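Local coordinates for protein lipopolysaccharide core heptose(I) kinase WaaP (Pseudomonas aeruginosa, PDB 6DFL) that phosphorylates the first heptose of the lipopolysaccharide inner core from ATP, and also acts as a protein tyrosine kinase that autophosphorylates, at residues V144-R149 with R226-Y231; N160-C164 with S185-L189; L207-F212 with W249-A254. All blocks are in the same frame, centred on the assembly; numbering follows the deposited sequence.

Interaction 1: residues V144-R149 with R226-Y231; sequences VEAVAR and RFLRTY. With G9S (S-[2-({N-[(2S)-2-hydroxy-3,3-dimethyl-4-(phosphonooxy)butanoyl]-beta-alanyl}amino)ethyl] hexadecanethioate), chain C.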
loop_
_atom_site.group_PDB
_atom_site.type_symbol
_atom_site.label_atom_id
_atom_site.label_comp_id
_atom_site.label_asym_id
_atom_site.label_seq_id
_atom_site.Cartn_x
_atom_site.Cartn_y
_atom_site.Cartn_z
ATOM N N VAL A 144 3.467 -3.112 5.799
ATOM C CA VAL A 144 3.950 -1.800 5.381
ATOM C C VAL A 144 4.808 -1.930 4.126
ATOM O O VAL A 144 4.640 -1.181 3.157
ATOM C CB VAL A 144 4.739 -1.126 6.518
ATOM C CG1 VAL A 144 5.471 0.083 5.980
ATOM C CG2 VAL A 144 3.813 -0.733 7.665
ATOM N N GLU A 145 5.738 -2.892 4.122
ATOM C CA GLU A 145 6.656 -2.992 2.993
ATOM C C GLU A 145 5.953 -3.547 1.771
ATOM O O GLU A 145 6.222 -3.108 0.647
ATOM C CB GLU A 145 7.868 -3.853 3.350
ATOM C CG GLU A 145 8.674 -3.266 4.479
ATOM C CD GLU A 145 9.971 -4.022 4.709
ATOM O OE1 GLU A 145 10.341 -4.820 3.816
ATOM O OE2 GLU A 145 10.607 -3.821 5.773
ATOM N N ALA A 146 5.060 -4.517 1.965
ATOM C CA ALA A 146 4.345 -5.069 0.825
ATOM C C ALA A 146 3.522 -3.998 0.109
ATOM O O ALA A 146 3.308 -4.088 -1.107
ATOM C CB ALA A 146 3.450 -6.219 1.276
ATOM N N VAL A 147 3.086 -2.958 0.820
ATOM C CA VAL A 147 2.323 -1.926 0.127
ATOM C C VAL A 147 3.273 -0.970 -0.561
ATOM O O VAL A 147 3.033 -0.541 -1.697
ATOM C CB VAL A 147 1.374 -1.191 1.093
ATOM C CG1 VAL A 147 0.624 -0.097 0.366
ATOM C CG2 VAL A 147 0.421 -2.186 1.735
ATOM N N ALA A 148 4.352 -0.610 0.130
ATOM C CA ALA A 148 5.431 0.143 -0.501
ATOM C C ALA A 148 5.840 -0.483 -1.832
ATOM O O ALA A 148 5.971 0.220 -2.834
ATOM C CB ALA A 148 6.604 0.245 0.454
ATOM N N ARG A 149 5.939 -1.810 -1.895
ATOM C CA ARG A 149 6.339 -2.437 -3.152
ATOM C C ARG A 149 5.267 -2.307 -4.218
ATOM O O ARG A 149 5.570 -2.061 -5.394
ATOM C CB ARG A 149 6.685 -3.910 -2.938
ATOM C CG ARG A 149 8.086 -4.135 -2.383
ATOM C CD ARG A 149 8.468 -5.609 -2.388
ATOM N NE ARG A 149 7.456 -6.475 -1.770
ATOM C CZ ARG A 149 7.508 -6.920 -0.515
ATOM N NH1 ARG A 149 8.532 -6.572 0.268
ATOM N NH2 ARG A 149 6.536 -7.711 -0.045
ATOM N N ARG A 226 10.768 3.052 6.770
ATOM C CA ARG A 226 10.705 1.764 6.090
ATOM C C ARG A 226 9.842 1.859 4.843
ATOM O O ARG A 226 10.237 1.399 3.770
ATOM C CB ARG A 226 10.146 0.693 7.028
ATOM C CG ARG A 226 11.170 -0.092 7.802
ATOM C CD ARG A 226 10.593 -0.879 8.961
ATOM N NE ARG A 226 11.562 -1.022 10.047
ATOM C CZ ARG A 226 11.477 -0.420 11.236
ATOM N NH1 ARG A 226 10.439 0.361 11.534
ATOM N NH2 ARG A 226 12.430 -0.608 12.146
ATOM N N PHE A 227 8.658 2.474 4.958
ATOM C CA PHE A 227 7.809 2.602 3.785
ATOM C C PHE A 227 8.519 3.365 2.678
ATOM O O PHE A 227 8.488 2.950 1.518
ATOM C CB PHE A 227 6.482 3.301 4.115
ATOM C CG PHE A 227 5.582 3.392 2.931
ATOM C CD1 PHE A 227 4.654 2.398 2.684
ATOM C CD2 PHE A 227 5.732 4.397 2.005
ATOM C CE1 PHE A 227 3.861 2.435 1.557
ATOM C CE2 PHE A 227 4.928 4.437 0.878
ATOM C CZ PHE A 227 3.997 3.453 0.659
ATOM N N LEU A 228 9.086 4.530 3.005
ATOM C CA LEU A 228 9.661 5.396 1.977
ATOM C C LEU A 228 10.818 4.714 1.251
ATOM O O LEU A 228 10.916 4.786 0.016
ATOM C CB LEU A 228 10.129 6.700 2.611
ATOM C CG LEU A 228 9.015 7.619 3.142
ATOM C CD1 LEU A 228 9.594 8.666 4.096
ATOM C CD2 LEU A 228 8.306 8.283 1.979
ATOM N N ARG A 229 11.696 4.050 2.010
ATOM C CA ARG A 229 12.822 3.334 1.415
ATOM C C ARG A 229 12.329 2.283 0.432
ATOM O O ARG A 229 12.761 2.249 -0.727
ATOM C CB ARG A 229 13.677 2.691 2.516
ATOM C CG ARG A 229 14.800 1.815 1.984
ATOM C CD ARG A 229 15.908 1.608 3.040
ATOM N NE ARG A 229 15.526 0.702 4.126
ATOM C CZ ARG A 229 15.940 0.836 5.387
ATOM N NH1 ARG A 229 16.733 1.844 5.730
ATOM N NH2 ARG A 229 15.557 -0.030 6.314
ATOM N N THR A 230 11.415 1.418 0.872
ATOM C CA THR A 230 10.921 0.389 -0.033
ATOM C C THR A 230 10.160 1.010 -1.192
ATOM O O THR A 230 10.243 0.528 -2.329
ATOM C CB THR A 230 10.037 -0.577 0.729
ATOM O OG1 THR A 230 10.746 -1.043 1.873
ATOM C CG2 THR A 230 9.645 -1.765 -0.120
ATOM N N TYR A 231 9.443 2.108 -0.934
ATOM C CA TYR A 231 8.657 2.722 -2.003
ATOM C C TYR A 231 9.566 3.275 -3.101
ATOM O O TYR A 231 9.378 2.978 -4.287
ATOM C CB TYR A 231 7.740 3.827 -1.461
ATOM C CG TYR A 231 7.146 4.595 -2.614
ATOM C CD1 TYR A 231 6.197 3.997 -3.463
ATOM C CD2 TYR A 231 7.556 5.891 -2.897
ATOM C CE1 TYR A 231 5.702 4.658 -4.541
ATOM C CE2 TYR A 231 7.042 6.570 -3.980
ATOM C CZ TYR A 231 6.117 5.942 -4.793
ATOM O OH TYR A 231 5.608 6.601 -5.874
HETATM C C1 G9S C . 10.403 10.983 8.919
HETATM C C2 G9S C . 10.972 11.465 11.326
HETATM C C3 G9S C . 11.070 12.460 12.472
HETATM C C4 G9S C . 12.003 13.636 12.248
HETATM C C5 G9S C . 13.582 14.240 10.234
HETATM C C6 G9S C . 15.727 12.877 11.016
HETATM C C7 G9S C . 16.994 13.153 11.789
HETATM C C8 G9S C . 14.986 11.743 11.672
HETATM C C10 G9S C . 7.649 11.445 6.808
HETATM C C11 G9S C . 6.466 12.155 6.212
HETATM C C12 G9S C . 5.383 11.249 5.675
HETATM C C13 G9S C . 5.582 9.765 5.932
HETATM C C14 G9S C . 5.760 8.880 4.691
HETATM C C15 G9S C . 4.545 8.096 4.221
HETATM C C16 G9S C . 4.164 6.854 4.992
HETATM N N2 G9S C . 10.504 11.905 10.021
HETATM C C19 G9S C . 9.135 10.171 8.840
HETATM C C20 G9S C . 16.118 12.501 9.619
HETATM C C21 G9S C . 3.416 5.749 4.253
HETATM C C22 G9S C . 2.590 4.839 5.157
HETATM C C23 G9S C . 1.513 3.994 4.541
HETATM C C24 G9S C . 1.662 2.498 4.723
HETATM C C25 G9S C . 0.513 1.572 4.347
HETATM C C26 G9S C . 0.471 0.186 4.998
HETATM C C27 G9S C . -0.283 0.057 6.309
HETATM C C28 G9S C . -0.529 -1.341 6.791
HETATM C C29 G9S C . -1.949 -1.791 6.924
HETATM C C30 G9S C . 14.895 14.200 11.028
HETATM N N3 G9S C . 12.261 13.986 10.828
HETATM O O2 G9S C . 11.302 10.297 11.501
HETATM O O3 G9S C . 8.680 11.260 6.171
HETATM O O4 G9S C . 13.630 14.513 9.038
HETATM O O5 G9S C . 14.682 14.685 12.305
HETATM O O6 G9S C . 17.482 14.456 11.723
HETATM O O8 G9S C . 19.285 16.171 12.154
HETATM O O9 G9S C . 19.649 14.425 10.388
HETATM P P1 G9S C . 19.028 14.739 11.733
HETATM S S1 G9S C . 7.646 11.115 8.551
#

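Interaction 2: residues N160-C164 with S185-L189; sequences NHRDC and SVIDL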
loop_
_atom_site.group_PDB
_atom_site.type_symbol
_atom_site.label_atom_id
_atom_site.label_comp_id
_atom_site.label_asym_id
_atom_site.label_seq_id
_atom_site.Cartn_x
_atom_site.Cartn_y
_atom_site.Cartn_z
ATOM N N ASN A 160 -1.169 5.627 -11.721
ATOM C CA ASN A 160 -1.439 6.253 -10.438
ATOM C C ASN A 160 -2.886 5.961 -10.024
ATOM O O ASN A 160 -3.812 5.989 -10.845
ATOM C CB ASN A 160 -1.158 7.763 -10.454
ATOM C CG ASN A 160 -2.050 8.519 -11.404
ATOM O OD1 ASN A 160 -1.870 8.429 -12.611
ATOM N ND2 ASN A 160 -3.021 9.291 -10.862
ATOM N N HIS A 161 -3.067 5.660 -8.744
ATOM C CA HIS A 161 -4.326 5.094 -8.299
ATOM C C HIS A 161 -5.438 6.124 -8.311
ATOM O O HIS A 161 -6.468 5.905 -8.943
ATOM C CB HIS A 161 -4.183 4.514 -6.905
ATOM C CG HIS A 161 -5.276 3.574 -6.558
ATOM N ND1 HIS A 161 -5.047 2.262 -6.210
ATOM C CD2 HIS A 161 -6.618 3.744 -6.553
ATOM C CE1 HIS A 161 -6.206 1.671 -5.974
ATOM N NE2 HIS A 161 -7.174 2.544 -6.184
ATOM N N ARG A 162 -5.228 7.239 -7.609
ATOM C CA ARG A 162 -6.144 8.363 -7.418
ATOM C C ARG A 162 -7.061 8.131 -6.228
ATOM O O ARG A 162 -7.567 9.086 -5.645
ATOM C CB ARG A 162 -6.964 8.667 -8.657
ATOM C CG ARG A 162 -6.177 9.380 -9.694
ATOM C CD ARG A 162 -7.066 10.177 -10.571
ATOM N NE ARG A 162 -7.382 11.468 -9.958
ATOM C CZ ARG A 162 -8.087 12.419 -10.562
ATOM N NH1 ARG A 162 -8.546 12.210 -11.787
ATOM N NH2 ARG A 162 -8.299 13.574 -9.953
ATOM N N ASP A 163 -7.233 6.880 -5.827
ATOM C CA ASP A 163 -7.856 6.518 -4.565
ATOM C C ASP A 163 -6.990 5.523 -3.810
ATOM O O ASP A 163 -7.420 4.423 -3.440
ATOM C CB ASP A 163 -9.244 5.970 -4.849
ATOM C CG ASP A 163 -10.149 7.027 -5.416
ATOM O OD1 ASP A 163 -10.372 8.031 -4.713
ATOM O OD2 ASP A 163 -10.590 6.882 -6.564
ATOM N N CYS A 164 -5.737 5.919 -3.568
ATOM C CA CYS A 164 -4.733 5.060 -2.954
ATOM C C CYS A 164 -4.870 5.134 -1.438
ATOM O O CYS A 164 -4.262 5.969 -0.768
ATOM C CB CYS A 164 -3.348 5.479 -3.413
ATOM S SG CYS A 164 -2.193 4.173 -3.242
ATOM N N SER A 185 -3.859 -7.652 -2.728
ATOM C CA SER A 185 -4.346 -7.200 -4.022
ATOM C C SER A 185 -4.798 -5.758 -3.879
ATOM O O SER A 185 -5.434 -5.395 -2.879
ATOM C CB SER A 185 -5.501 -8.052 -4.531
ATOM O OG SER A 185 -5.127 -9.404 -4.619
ATOM N N VAL A 186 -4.455 -4.938 -4.851
ATOM C CA VAL A 186 -4.982 -3.582 -4.904
ATOM C C VAL A 186 -6.298 -3.609 -5.674
ATOM O O VAL A 186 -6.425 -4.300 -6.692
ATOM C CB VAL A 186 -3.971 -2.619 -5.550
ATOM C CG1 VAL A 186 -3.553 -3.118 -6.948
ATOM C CG2 VAL A 186 -4.554 -1.188 -5.613
ATOM N N ILE A 187 -7.289 -2.875 -5.177
ATOM C CA ILE A 187 -8.575 -2.841 -5.862
ATOM C C ILE A 187 -8.965 -1.396 -6.080
ATOM O O ILE A 187 -8.149 -0.490 -5.874
ATOM C CB ILE A 187 -9.662 -3.582 -5.069
ATOM C CG1 ILE A 187 -9.884 -2.867 -3.731
ATOM C CG2 ILE A 187 -9.279 -5.039 -4.868
ATOM C CD1 ILE A 187 -11.201 -3.186 -3.052
ATOM N N ASP A 188 -10.239 -1.195 -6.434
ATOM C CA ASP A 188 -10.856 0.045 -6.875
ATOM C C ASP A 188 -9.965 0.931 -7.712
ATOM O O ASP A 188 -9.333 1.852 -7.185
ATOM C CB ASP A 188 -11.332 0.899 -5.719
ATOM C CG ASP A 188 -11.956 2.186 -6.220
ATOM O OD1 ASP A 188 -12.732 2.109 -7.199
ATOM O OD2 ASP A 188 -11.649 3.270 -5.695
ATOM N N LEU A 189 -9.954 0.714 -9.020
ATOM C CA LEU A 189 -9.151 1.538 -9.907
ATOM C C LEU A 189 -10.034 2.410 -10.792
ATOM O O LEU A 189 -9.630 2.790 -11.895
ATOM C CB LEU A 189 -8.223 0.636 -10.716
ATOM C CG LEU A 189 -7.250 -0.104 -9.787
ATOM C CD1 LEU A 189 -6.732 -1.384 -10.377
ATOM C CD2 LEU A 189 -6.093 0.799 -9.456
#

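Interaction 3: residues L207-F212 with W249-A254; sequences LAALYF and WMERKA. With G9S (S-[2-({N-[(2S)-2-hydroxy-3,3-dimethyl-4-(phosphonooxy)butanoyl]-beta-alanyl}amino)ethyl] hexadecanethioate), chain C.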
loop_
_atom_site.group_PDB
_atom_site.type_symbol
_atom_site.label_atom_id
_atom_site.label_comp_id
_atom_site.label_asym_id
_atom_site.label_seq_id
_atom_site.Cartn_x
_atom_site.Cartn_y
_atom_site.Cartn_z
ATOM N N LEU A 207 0.685 8.950 -2.836
ATOM C CA LEU A 207 1.460 8.793 -1.612
ATOM C C LEU A 207 0.857 9.591 -0.474
ATOM O O LEU A 207 0.827 9.131 0.669
ATOM C CB LEU A 207 2.903 9.247 -1.824
ATOM C CG LEU A 207 3.874 8.459 -2.701
ATOM C CD1 LEU A 207 5.181 9.224 -2.745
ATOM C CD2 LEU A 207 4.048 7.060 -2.159
ATOM N N ALA A 208 0.425 10.815 -0.757
ATOM C CA ALA A 208 -0.292 11.602 0.237
ATOM C C ALA A 208 -1.522 10.856 0.728
ATOM O O ALA A 208 -1.709 10.651 1.931
ATOM C CB ALA A 208 -0.676 12.952 -0.363
ATOM N N ALA A 209 -2.368 10.417 -0.200
ATOM C CA ALA A 209 -3.610 9.765 0.195
ATOM C C ALA A 209 -3.327 8.477 0.958
ATOM O O ALA A 209 -3.961 8.205 1.986
ATOM C CB ALA A 209 -4.471 9.502 -1.035
ATOM N N LEU A 210 -2.354 7.679 0.501
ATOM C CA LEU A 210 -2.062 6.455 1.233
ATOM C C LEU A 210 -1.674 6.769 2.667
ATOM O O LEU A 210 -2.159 6.126 3.607
ATOM C CB LEU A 210 -0.976 5.665 0.531
ATOM C CG LEU A 210 -0.774 4.339 1.239
ATOM C CD1 LEU A 210 -2.028 3.513 1.207
ATOM C CD2 LEU A 210 0.389 3.584 0.604
ATOM N N TYR A 211 -0.862 7.807 2.859
ATOM C CA TYR A 211 -0.452 8.195 4.201
ATOM C C TYR A 211 -1.650 8.652 5.042
ATOM O O TYR A 211 -1.815 8.219 6.185
ATOM C CB TYR A 211 0.598 9.299 4.117
ATOM C CG TYR A 211 1.181 9.710 5.447
ATOM C CD1 TYR A 211 1.330 8.794 6.477
ATOM C CD2 TYR A 211 1.566 11.022 5.676
ATOM C CE1 TYR A 211 1.861 9.172 7.701
ATOM C CE2 TYR A 211 2.103 11.408 6.889
ATOM C CZ TYR A 211 2.233 10.481 7.900
ATOM O OH TYR A 211 2.764 10.863 9.112
ATOM N N PHE A 212 -2.484 9.542 4.509
ATOM C CA PHE A 212 -3.577 10.044 5.339
ATOM C C PHE A 212 -4.545 8.936 5.690
ATOM O O PHE A 212 -5.118 8.948 6.778
ATOM C CB PHE A 212 -4.273 11.208 4.648
ATOM C CG PHE A 212 -3.313 12.300 4.236
ATOM C CD1 PHE A 212 -2.158 12.525 4.970
ATOM C CD2 PHE A 212 -3.539 13.072 3.113
ATOM C CE1 PHE A 212 -1.268 13.507 4.615
ATOM C CE2 PHE A 212 -2.626 14.065 2.750
ATOM C CZ PHE A 212 -1.496 14.270 3.507
ATOM N N TRP A 249 5.297 18.686 3.835
ATOM C CA TRP A 249 3.900 18.985 3.571
ATOM C C TRP A 249 3.008 17.867 4.079
ATOM O O TRP A 249 2.076 18.119 4.848
ATOM C CB TRP A 249 3.682 19.206 2.080
ATOM C CG TRP A 249 2.240 19.339 1.742
ATOM C CD1 TRP A 249 1.483 20.475 1.813
ATOM C CD2 TRP A 249 1.370 18.305 1.281
ATOM N NE1 TRP A 249 0.200 20.212 1.420
ATOM C CE2 TRP A 249 0.096 18.886 1.093
ATOM C CE3 TRP A 249 1.536 16.946 1.012
ATOM C CZ2 TRP A 249 -1.002 18.152 0.642
ATOM C CZ3 TRP A 249 0.443 16.217 0.573
ATOM C CH2 TRP A 249 -0.813 16.822 0.397
HETATM N N MSE A 250 3.303 16.622 3.697
HETATM C CA MSE A 250 2.503 15.496 4.158
HETATM C C MSE A 250 2.458 15.458 5.659
HETATM O O MSE A 250 1.421 15.205 6.237
HETATM C CB MSE A 250 3.029 14.172 3.648
HETATM C CG MSE A 250 2.870 13.965 2.167
HETATM SE SE MSE A 250 3.907 12.455 1.495
HETATM C CE MSE A 250 3.177 11.004 2.528
ATOM N N GLU A 251 3.582 15.727 6.313
ATOM C CA GLU A 251 3.551 15.691 7.767
ATOM C C GLU A 251 2.678 16.811 8.324
ATOM O O GLU A 251 2.075 16.651 9.388
ATOM C CB GLU A 251 4.970 15.762 8.328
ATOM C CG GLU A 251 5.107 15.200 9.744
ATOM C CD GLU A 251 4.326 13.910 9.963
ATOM O OE1 GLU A 251 3.589 13.814 10.978
ATOM O OE2 GLU A 251 4.439 12.993 9.122
ATOM N N ARG A 252 2.587 17.935 7.611
ATOM C CA ARG A 252 1.823 19.072 8.099
ATOM C C ARG A 252 0.330 18.831 7.931
ATOM O O ARG A 252 -0.454 19.058 8.857
ATOM C CB ARG A 252 2.252 20.334 7.363
ATOM C CG ARG A 252 3.426 21.030 7.975
ATOM C CD ARG A 252 3.490 22.461 7.470
ATOM N NE ARG A 252 3.263 22.526 6.029
ATOM C CZ ARG A 252 4.194 22.250 5.119
ATOM N NH1 ARG A 252 5.416 21.894 5.503
ATOM N NH2 ARG A 252 3.910 22.333 3.826
ATOM N N LYS A 253 -0.073 18.371 6.745
ATOM C CA LYS A 253 -1.442 17.920 6.531
ATOM C C LYS A 253 -1.833 16.827 7.524
ATOM O O LYS A 253 -2.906 16.888 8.136
ATOM C CB LYS A 253 -1.601 17.427 5.098
ATOM C CG LYS A 253 -3.039 17.341 4.639
ATOM C CD LYS A 253 -3.166 17.949 3.267
ATOM C CE LYS A 253 -4.616 18.010 2.812
ATOM N NZ LYS A 253 -4.718 18.672 1.473
ATOM N N ALA A 254 -0.966 15.825 7.707
ATOM C CA ALA A 254 -1.283 14.722 8.614
ATOM C C ALA A 254 -1.482 15.198 10.048
ATOM O O ALA A 254 -2.310 14.633 10.776
ATOM C CB ALA A 254 -0.191 13.654 8.564
HETATM C C1 G9S C . 10.403 10.983 8.919
HETATM C C2 G9S C . 10.972 11.465 11.326
HETATM C C3 G9S C . 11.070 12.460 12.472
HETATM C C4 G9S C . 12.003 13.636 12.248
HETATM C C5 G9S C . 13.582 14.240 10.234
HETATM C C6 G9S C . 15.727 12.877 11.016
HETATM C C7 G9S C . 16.994 13.153 11.789
HETATM C C8 G9S C . 14.986 11.743 11.672
HETATM C C10 G9S C . 7.649 11.445 6.808
HETATM C C11 G9S C . 6.466 12.155 6.212
HETATM C C12 G9S C . 5.383 11.249 5.675
HETATM C C13 G9S C . 5.582 9.765 5.932
HETATM C C14 G9S C . 5.760 8.880 4.691
HETATM C C15 G9S C . 4.545 8.096 4.221
HETATM C C16 G9S C . 4.164 6.854 4.992
HETATM N N2 G9S C . 10.504 11.905 10.021
HETATM C C19 G9S C . 9.135 10.171 8.840
HETATM C C20 G9S C . 16.118 12.501 9.619
HETATM C C21 G9S C . 3.416 5.749 4.253
HETATM C C22 G9S C . 2.590 4.839 5.157
HETATM C C23 G9S C . 1.513 3.994 4.541
HETATM C C24 G9S C . 1.662 2.498 4.723
HETATM C C25 G9S C . 0.513 1.572 4.347
HETATM C C26 G9S C . 0.471 0.186 4.998
HETATM C C27 G9S C . -0.283 0.057 6.309
HETATM C C28 G9S C . -0.529 -1.341 6.791
HETATM C C29 G9S C . -1.949 -1.791 6.924
HETATM C C30 G9S C . 14.895 14.200 11.028
HETATM N N3 G9S C . 12.261 13.986 10.828
HETATM O O2 G9S C . 11.302 10.297 11.501
HETATM O O3 G9S C . 8.680 11.260 6.171
HETATM O O4 G9S C . 13.630 14.513 9.038
HETATM O O5 G9S C . 14.682 14.685 12.305
HETATM O O6 G9S C . 17.482 14.456 11.723
HETATM O O8 G9S C . 19.285 16.171 12.154
HETATM O O9 G9S C . 19.649 14.425 10.388
HETATM P P1 G9S C . 19.028 14.739 11.733
HETATM S S1 G9S C . 7.646 11.115 8.551
#

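Interaction 1: residues V144-R149 with R226-Y231
F227 slots its ring between A148 and the palmitoyl chain of the bound acyl-phosphopantetheine (G9S), where helices 137-156 and 221-232 of the kinase C-lobe meet; segments 144-149 and 226-231 of these helices are inclined by 33°. With its CG anti to the backbone N (chi1 -178°), the side chain swings from its own helix into this gap. CB starts against the V144 methyl CG1, 3.9 Å away, and CG already lies 3.5 Å from C21 of G9S. The CD1-CE1 side of the ring lies against the backbone of 144-148: CD1 is 3.6 Å from V144 O, and CE1 is 3.4 Å from A148 N, which is hydrogen-bonded to that same carbonyl. CZ ends near A148 CA. The methyl A148 CB makes a CH-pi contact over one face of the ring, opposite the face that meets C21 of the lipid.

A148 CB also touches T230 CB at 3.5 Å, consistent with the 8.0 Å closest approach of the two segment axes. The T230 hydroxyl OG1 is spent on R226 O one turn back, at 3.1 Å, while its methyl CG2 turns to the CG of R149. Polar ties come further along, from Y231 to H155 and R156. Between 144-149 and 226-231 themselves no hydrogen bond forms, which implies that apolar shape-fitting holds this part of the interface and makes F227 a shared wall of helix packing and lipid tunnel.

Interaction 2: residues N160-C164 with S185-L189
H161 and D188 both place CG anti to the backbone N (chi1 -162° and 179°), with different results: the imidazole reaches the backbone carbonyl of D188, whereas the D188 carboxylate reaches D163. H161-R162-D163 is the HRD motif of the protein kinase catalytic loop, D163 being the probable active-site residue, and D188-L189-H190 probably corresponds to the DFG motif. H161 NE2 donates to D188 O, a bond bent to 132° and, at 2.5 Å, so short that its exact length is doubtful. The neighbouring ring carbon is also closely approached in the ring plane, with I187 O 2.9 Å from H161 CE1 and V186 CG2 beside it.

L189 CD2 makes a CH-pi contact over one face of the imidazole, 3.7 Å from the centroid, while D163 O stands 3.1 Å above the opposite face, near the rim. The ring is thus held between the two motifs. L189 in turn packs on A81 and I82 of helix 76-87, consistent with the stacked regulatory spine of eukaryotic kinases. D206 steadies the catalytic loop by accepting from the backbone N-H groups of H161 and R162. The two acidic side chains bring like charges close together: D163 OD1 has R191 as its salt-bridge partner and D188 OD1 bonds to H190 within the DFG-like segment, while D163 OD2 lies 3.9 Å from D188 OD2.

Interaction 3: residues L207-F212 with W249-A254
F212 sits as a knob in the hole formed by W249, M250, K253 and A254, fitting helix 200-212 to helix 244-257; segments 207-212 and 249-254 of these helices are inclined by 37°. The inner part of this helix pair is buried and faces the lipid. There the selenomethionine at position 250 bends at its last torsion (chi3 59°) and turns its CE methyl to Y211 CB and L207 O, each 3.5 Å away, while A254 CB packs 3.6 Å from Y211 CE2. The tyrosine ring then spreads against the acyl chain of G9S, whose C13 lies 3.9 Å above the ring centre.

The outer part is just as close but more exposed. F212 CZ rests 3.5 Å from K253 CB; CG and CD of the lysine still run along the ring, and only beyond them does the chain lead away. W249 offers its edge to A208 CB, and the wider-spaced element is its six-membered ring, oblique to the F212 ring with centroids 5.9 Å apart. The one hydrogen bond between the segments lies beside the acyl chain, near its C11 and C12 atoms. K224 NZ is hydrogen-bonded to the Y211 hydroxyl, and E251 bends its chain back to the same group: Y211 OH donates to the syn lone pair of E251 OE2 over 2.7 Å.

Interaction 2 lies at the centre of the chain, where catalytic-loop and DFG-like segments meet in a mixed contact of polar, backbone-directed bonding and apolar packing. Interactions 1 and 3 lie farther out in the C-lobe, 16 and 18 Å from the chain centre, and are helix pairs dominated by apolar packing; interaction 1 is the more buried, whereas interaction 3 reaches solvent along one flank. Both line the G9S tunnel, and they touch each other where Y231 CE2 packs on L207 CD1 and V147 on L210. Helix 200-212 lies between the two sites, touching C164 beside the probable active-site D163. Interactions 1 and 2 do not touch, their nearest atoms being about 6 Å apart.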